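Local coordinates for DUF416 domain-containing protein (PDB 2Q9R) that is of unknown function but folds as an all-helical DUF416 family domain and was crystallised with benzoic acid bound, at residues A[70-84]-A[96-110]. Residues are numbered along the deposited sequence; the frame is centred on the assembly and turned at random.
Sequences IDVHLQRLEDNTPEP and MDAVVAISTLLGAIQ. With SO4 (sulfate ion), chain C.
Q110 NE2 is gripped by two acceptors, D71 OD1 at 2.9 Å and sulfate O3. The bond to D71 is nearly straight (171°). It lies in the amide plane of Q110 but meets the carboxylate from above. The contact is an antiparallel helix pair, 70-79 against 92-111, in an all-helical fold. The sulfate, probably from the crystallisation liquor, also takes the backbone N-H groups of I70 and D71 where helix 70-79 starts. Q110 reaches it because its chain runs extended, with CG anti to the backbone N (chi1 -177°).

Further along, the packing is knobs-into-holes. L74 sits among S103, L106, G107 and Q110, with CD2 3.4 Å from S103 O. L77 enters the hole of V99, I102, S103 and L106. Its CD1 presses tightly on L106 CD1 at 3.5 Å. Helix 47-62 packs against both helices, with L56 on H73 and A53 on I102.

Two waters tie S103 OG to segment 70-84, one through L74 O, the other through T81 OG1 and E78 OE1. T81 OG1 bonds L77 O at 2.7 Å, while T81 CG2 packs on V99 CG1. With alanine here, OG1 and CG2 go, and L77 O would probably lose this hydroxyl donor, the second water one acceptor, and V99 part of its packing. Past the end of helix 70-79, the selenomethionine M96 meets the loop, its CG 4.0 Å from T81 CG2.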
loop_
_atom_site.group_PDB
_atom_site.type_symbol
_atom_site.label_atom_id
_atom_site.label_comp_id
_atom_site.label_asym_id
_atom_site.label_seq_id
_atom_site.Cartn_x
_atom_site.Cartn_y
_atom_site.Cartn_z
ATOM N N ILE A 70 -20.083 -21.005 20.915
ATOM C CA ILE A 70 -19.122 -20.914 19.837
ATOM C C ILE A 70 -19.611 -21.531 18.515
ATOM O O ILE A 70 -19.463 -20.939 17.448
ATOM C CB ILE A 70 -17.746 -21.522 20.259
ATOM C CG1 ILE A 70 -17.125 -20.692 21.386
ATOM C CG2 ILE A 70 -16.807 -21.580 19.071
ATOM C CD1 ILE A 70 -15.691 -21.078 21.713
ATOM N N ASP A 71 -20.200 -22.721 18.590
ATOM C CA ASP A 71 -20.668 -23.426 17.417
ATOM C C ASP A 71 -21.672 -22.630 16.629
ATOM O O ASP A 71 -21.640 -22.643 15.399
ATOM C CB ASP A 71 -21.296 -24.782 17.823
ATOM C CG ASP A 71 -20.257 -25.824 18.219
ATOM O OD1 ASP A 71 -19.036 -25.599 18.038
ATOM O OD2 ASP A 71 -20.676 -26.898 18.722
ATOM N N VAL A 72 -22.554 -21.903 17.305
ATOM C CA VAL A 72 -23.545 -21.132 16.555
ATOM C C VAL A 72 -22.853 -20.000 15.798
ATOM O O VAL A 72 -23.174 -19.757 14.649
ATOM C CB VAL A 72 -24.742 -20.625 17.413
ATOM C CG1 VAL A 72 -24.338 -19.465 18.296
ATOM C CG2 VAL A 72 -25.897 -20.232 16.484
ATOM N N HIS A 73 -21.876 -19.360 16.409
ATOM C CA HIS A 73 -21.072 -18.379 15.683
ATOM C C HIS A 73 -20.256 -18.965 14.542
ATOM O O HIS A 73 -20.165 -18.348 13.476
ATOM C CB HIS A 73 -20.168 -17.623 16.658
ATOM C CG HIS A 73 -20.942 -16.712 17.540
ATOM N ND1 HIS A 73 -21.376 -15.476 17.111
ATOM C CD2 HIS A 73 -21.444 -16.885 18.783
ATOM C CE1 HIS A 73 -22.092 -14.914 18.069
ATOM N NE2 HIS A 73 -22.150 -15.746 19.092
ATOM N N LEU A 74 -19.651 -20.137 14.764
ATOM C CA LEU A 74 -18.922 -20.846 13.709
ATOM C C LEU A 74 -19.840 -21.146 12.533
ATOM O O LEU A 74 -19.462 -20.994 11.379
ATOM C CB LEU A 74 -18.296 -22.154 14.230
ATOM C CG LEU A 74 -17.093 -22.021 15.160
ATOM C CD1 LEU A 74 -16.666 -23.414 15.686
ATOM C CD2 LEU A 74 -15.923 -21.305 14.453
ATOM N N GLN A 75 -21.071 -21.546 12.821
ATOM C CA GLN A 75 -22.015 -21.801 11.747
ATOM C C GLN A 75 -22.410 -20.536 11.005
ATOM O O GLN A 75 -22.521 -20.538 9.782
ATOM C CB GLN A 75 -23.264 -22.543 12.272
ATOM C CG GLN A 75 -24.192 -22.967 11.163
ATOM C CD GLN A 75 -23.513 -23.928 10.216
ATOM O OE1 GLN A 75 -23.073 -24.996 10.633
ATOM N NE2 GLN A 75 -23.391 -23.541 8.940
ATOM N N ARG A 76 -22.655 -19.454 11.731
ATOM C CA ARG A 76 -22.967 -18.172 11.076
ATOM C C ARG A 76 -21.793 -17.650 10.268
ATOM O O ARG A 76 -21.971 -17.117 9.169
ATOM C CB ARG A 76 -23.395 -17.108 12.081
ATOM C CG ARG A 76 -24.771 -17.355 12.670
ATOM C CD ARG A 76 -25.429 -16.065 13.130
ATOM N NE ARG A 76 -26.680 -16.355 13.835
ATOM C CZ ARG A 76 -26.834 -16.429 15.166
ATOM N NH1 ARG A 76 -25.812 -16.218 16.005
ATOM N NH2 ARG A 76 -28.036 -16.708 15.666
ATOM N N LEU A 77 -20.597 -17.803 10.814
ATOM C CA LEU A 77 -19.407 -17.431 10.065
ATOM C C LEU A 77 -19.318 -18.203 8.742
ATOM O O LEU A 77 -19.079 -17.602 7.689
ATOM C CB LEU A 77 -18.161 -17.612 10.929
ATOM C CG LEU A 77 -18.032 -16.555 12.066
ATOM C CD1 LEU A 77 -17.094 -16.978 13.214
ATOM C CD2 LEU A 77 -17.565 -15.231 11.461
ATOM N N GLU A 78 -19.528 -19.518 8.791
ATOM C CA GLU A 78 -19.439 -20.310 7.577
ATOM C C GLU A 78 -20.510 -19.876 6.571
ATOM O O GLU A 78 -20.197 -19.725 5.392
ATOM C CB GLU A 78 -19.490 -21.815 7.870
ATOM C CG GLU A 78 -19.005 -22.719 6.695
ATOM C CD GLU A 78 -17.552 -22.474 6.272
ATOM O OE1 GLU A 78 -16.715 -22.092 7.129
ATOM O OE2 GLU A 78 -17.246 -22.667 5.070
ATOM N N ASP A 79 -21.737 -19.615 7.037
ATOM C CA ASP A 79 -22.816 -19.142 6.162
ATOM C C ASP A 79 -22.447 -17.853 5.456
ATOM O O ASP A 79 -22.913 -17.578 4.361
ATOM C CB ASP A 79 -24.118 -18.928 6.956
ATOM C CG ASP A 79 -24.741 -20.245 7.455
ATOM O OD1 ASP A 79 -24.401 -21.321 6.916
ATOM O OD2 ASP A 79 -25.558 -20.197 8.401
ATOM N N ASN A 80 -21.601 -17.061 6.090
ATOM C CA ASN A 80 -21.145 -15.799 5.517
ATOM C C ASN A 80 -19.748 -15.823 4.870
ATOM O O ASN A 80 -19.128 -14.764 4.651
ATOM C CB ASN A 80 -21.200 -14.732 6.616
ATOM C CG ASN A 80 -22.606 -14.298 6.904
ATOM O OD1 ASN A 80 -23.127 -13.434 6.228
ATOM N ND2 ASN A 80 -23.241 -14.935 7.883
ATOM N N THR A 81 -19.247 -17.020 4.598
ATOM C CA THR A 81 -17.947 -17.164 3.977
ATOM C C THR A 81 -18.216 -17.344 2.481
ATOM O O THR A 81 -18.907 -18.287 2.088
ATOM C CB THR A 81 -17.190 -18.351 4.518
ATOM O OG1 THR A 81 -17.066 -18.237 5.944
ATOM C CG2 THR A 81 -15.756 -18.429 3.859
ATOM N N PRO A 82 -17.700 -16.429 1.649
ATOM C CA PRO A 82 -17.982 -16.575 0.223
ATOM C C PRO A 82 -17.141 -17.676 -0.492
ATOM O O PRO A 82 -16.083 -18.137 0.005
ATOM C CB PRO A 82 -17.657 -15.184 -0.337
ATOM C CG PRO A 82 -16.538 -14.701 0.548
ATOM C CD PRO A 82 -16.860 -15.251 1.930
ATOM N N GLU A 83 -17.654 -18.076 -1.649
ATOM C CA GLU A 83 -17.011 -19.036 -2.524
ATOM C C GLU A 83 -16.366 -18.285 -3.648
ATOM O O GLU A 83 -17.054 -17.577 -4.363
ATOM C CB GLU A 83 -18.036 -19.974 -3.137
ATOM C CG GLU A 83 -18.612 -21.000 -2.180
ATOM C CD GLU A 83 -17.615 -22.081 -1.767
ATOM O OE1 GLU A 83 -16.524 -22.212 -2.377
ATOM O OE2 GLU A 83 -17.931 -22.799 -0.798
ATOM N N PRO A 84 -15.054 -18.469 -3.844
ATOM C CA PRO A 84 -14.387 -17.764 -4.935
ATOM C C PRO A 84 -14.937 -18.069 -6.317
ATOM O O PRO A 84 -14.908 -17.201 -7.176
ATOM C CB PRO A 84 -12.918 -18.174 -4.805
ATOM C CG PRO A 84 -12.833 -19.201 -3.766
ATOM C CD PRO A 84 -14.136 -19.291 -3.044
HETATM N N MSE A 96 -12.725 -13.780 2.284
HETATM C CA MSE A 96 -12.693 -15.152 2.740
HETATM C C MSE A 96 -11.687 -15.383 3.866
HETATM O O MSE A 96 -11.988 -16.079 4.843
HETATM C CB MSE A 96 -12.381 -16.078 1.561
HETATM C CG MSE A 96 -12.429 -17.528 1.898
HETATM SE SE MSE A 96 -11.957 -18.599 0.392
HETATM C CE MSE A 96 -11.972 -17.192 -1.157
ATOM N N ASP A 97 -10.496 -14.804 3.700
ATOM C CA ASP A 97 -9.395 -14.962 4.639
ATOM C C ASP A 97 -9.766 -14.344 5.991
ATOM O O ASP A 97 -9.463 -14.905 7.018
ATOM C CB ASP A 97 -8.121 -14.261 4.123
ATOM C CG ASP A 97 -7.456 -14.939 2.912
ATOM O OD1 ASP A 97 -7.830 -16.052 2.484
ATOM O OD2 ASP A 97 -6.465 -14.346 2.415
ATOM N N ALA A 98 -10.449 -13.202 5.950
ATOM C CA ALA A 98 -10.908 -12.485 7.149
ATOM C C ALA A 98 -11.874 -13.317 7.963
ATOM O O ALA A 98 -11.699 -13.467 9.166
ATOM C CB ALA A 98 -11.574 -11.176 6.794
ATOM N N VAL A 99 -12.893 -13.854 7.302
ATOM C CA VAL A 99 -13.900 -14.670 8.033
ATOM C C VAL A 99 -13.264 -16.006 8.447
ATOM O O VAL A 99 -13.459 -16.478 9.602
ATOM C CB VAL A 99 -15.286 -14.760 7.244
ATOM C CG1 VAL A 99 -15.101 -15.264 5.832
ATOM C CG2 VAL A 99 -16.322 -15.607 7.999
ATOM N N VAL A 100 -12.414 -16.575 7.587
ATOM C CA VAL A 100 -11.798 -17.873 7.913
ATOM C C VAL A 100 -10.814 -17.764 9.110
ATOM O O VAL A 100 -10.724 -18.674 9.963
ATOM C CB VAL A 100 -11.124 -18.531 6.669
ATOM C CG1 VAL A 100 -10.173 -19.638 7.078
ATOM C CG2 VAL A 100 -12.189 -19.043 5.645
ATOM N N ALA A 101 -10.105 -16.655 9.197
ATOM C CA ALA A 101 -9.272 -16.350 10.395
ATOM C C ALA A 101 -10.065 -16.335 11.702
ATOM O O ALA A 101 -9.648 -16.883 12.703
ATOM C CB ALA A 101 -8.563 -15.003 10.207
ATOM N N ILE A 102 -11.200 -15.652 11.684
ATOM C CA ILE A 102 -12.033 -15.557 12.860
ATOM C C ILE A 102 -12.550 -16.941 13.201
ATOM O O ILE A 102 -12.501 -17.348 14.379
ATOM C CB ILE A 102 -13.191 -14.538 12.668
ATOM C CG1 ILE A 102 -12.593 -13.134 12.487
ATOM C CG2 ILE A 102 -14.116 -14.588 13.868
ATOM C CD1 ILE A 102 -13.546 -12.083 11.870
ATOM N N SER A 103 -12.989 -17.685 12.189
ATOM C CA SER A 103 -13.468 -19.041 12.426
ATOM C C SER A 103 -12.375 -19.927 13.020
ATOM O O SER A 103 -12.629 -20.672 13.949
ATOM C CB SER A 103 -13.982 -19.687 11.143
ATOM O OG SER A 103 -15.034 -18.944 10.557
ATOM N N THR A 104 -11.178 -19.881 12.428
ATOM C CA THR A 104 -10.013 -20.631 12.916
ATOM C C THR A 104 -9.677 -20.267 14.378
ATOM O O THR A 104 -9.478 -21.127 15.208
ATOM C CB THR A 104 -8.795 -20.361 12.014
ATOM O OG1 THR A 104 -9.140 -20.685 10.661
ATOM C CG2 THR A 104 -7.561 -21.155 12.461
ATOM N N LEU A 105 -9.667 -18.982 14.698
ATOM C CA LEU A 105 -9.386 -18.562 16.085
ATOM C C LEU A 105 -10.437 -19.031 17.097
ATOM O O LEU A 105 -10.087 -19.523 18.200
ATOM C CB LEU A 105 -9.202 -17.035 16.127
ATOM C CG LEU A 105 -9.039 -16.442 17.513
ATOM C CD1 LEU A 105 -7.898 -17.163 18.312
ATOM C CD2 LEU A 105 -8.806 -14.932 17.364
ATOM N N LEU A 106 -11.723 -18.844 16.771
ATOM C CA LEU A 106 -12.781 -19.352 17.627
ATOM C C LEU A 106 -12.667 -20.863 17.771
ATOM O O LEU A 106 -12.820 -21.396 18.863
ATOM C CB LEU A 106 -14.156 -19.021 17.066
ATOM C CG LEU A 106 -14.814 -17.694 17.403
ATOM C CD1 LEU A 106 -16.022 -17.475 16.496
ATOM C CD2 LEU A 106 -15.214 -17.662 18.869
ATOM N N GLY A 107 -12.375 -21.553 16.673
ATOM C CA GLY A 107 -12.215 -23.009 16.732
ATOM C C GLY A 107 -11.033 -23.439 17.581
ATOM O O GLY A 107 -11.111 -24.429 18.298
ATOM N N ALA A 108 -9.952 -22.670 17.525
ATOM C CA ALA A 108 -8.739 -22.953 18.291
ATOM C C ALA A 108 -8.942 -22.733 19.794
ATOM O O ALA A 108 -8.485 -23.531 20.602
ATOM C CB ALA A 108 -7.587 -22.119 17.775
ATOM N N ILE A 109 -9.654 -21.660 20.142
ATOM C CA ILE A 109 -10.068 -21.338 21.506
ATOM C C ILE A 109 -10.906 -22.459 22.085
ATOM O O ILE A 109 -10.719 -22.867 23.228
ATOM C CB ILE A 109 -10.852 -19.985 21.521
ATOM C CG1 ILE A 109 -9.868 -18.828 21.346
ATOM C CG2 ILE A 109 -11.648 -19.783 22.803
ATOM C CD1 ILE A 109 -10.444 -17.623 20.698
ATOM N N GLN A 110 -11.814 -22.982 21.270
ATOM C CA GLN A 110 -12.705 -24.046 21.699
ATOM C C GLN A 110 -11.914 -25.322 21.996
ATOM O O GLN A 110 -12.175 -25.995 22.989
ATOM C CB GLN A 110 -13.761 -24.287 20.614
ATOM C CG GLN A 110 -14.797 -25.313 20.932
ATOM C CD GLN A 110 -15.840 -25.436 19.827
ATOM O OE1 GLN A 110 -15.508 -25.705 18.671
ATOM N NE2 GLN A 110 -17.108 -25.237 20.180
HETATM S S SO4 C . -19.553 -24.321 22.508
HETATM O O1 SO4 C . -20.669 -25.042 23.129
HETATM O O2 SO4 C . -19.312 -23.075 23.258
HETATM O O3 SO4 C . -18.301 -25.093 22.585
HETATM O O4 SO4 C . -19.977 -24.078 21.118
HETATM O O HOH W 1 -16.893 -21.202 10.547
HETATM O O HOH W 2 -15.249 -19.364 7.849
#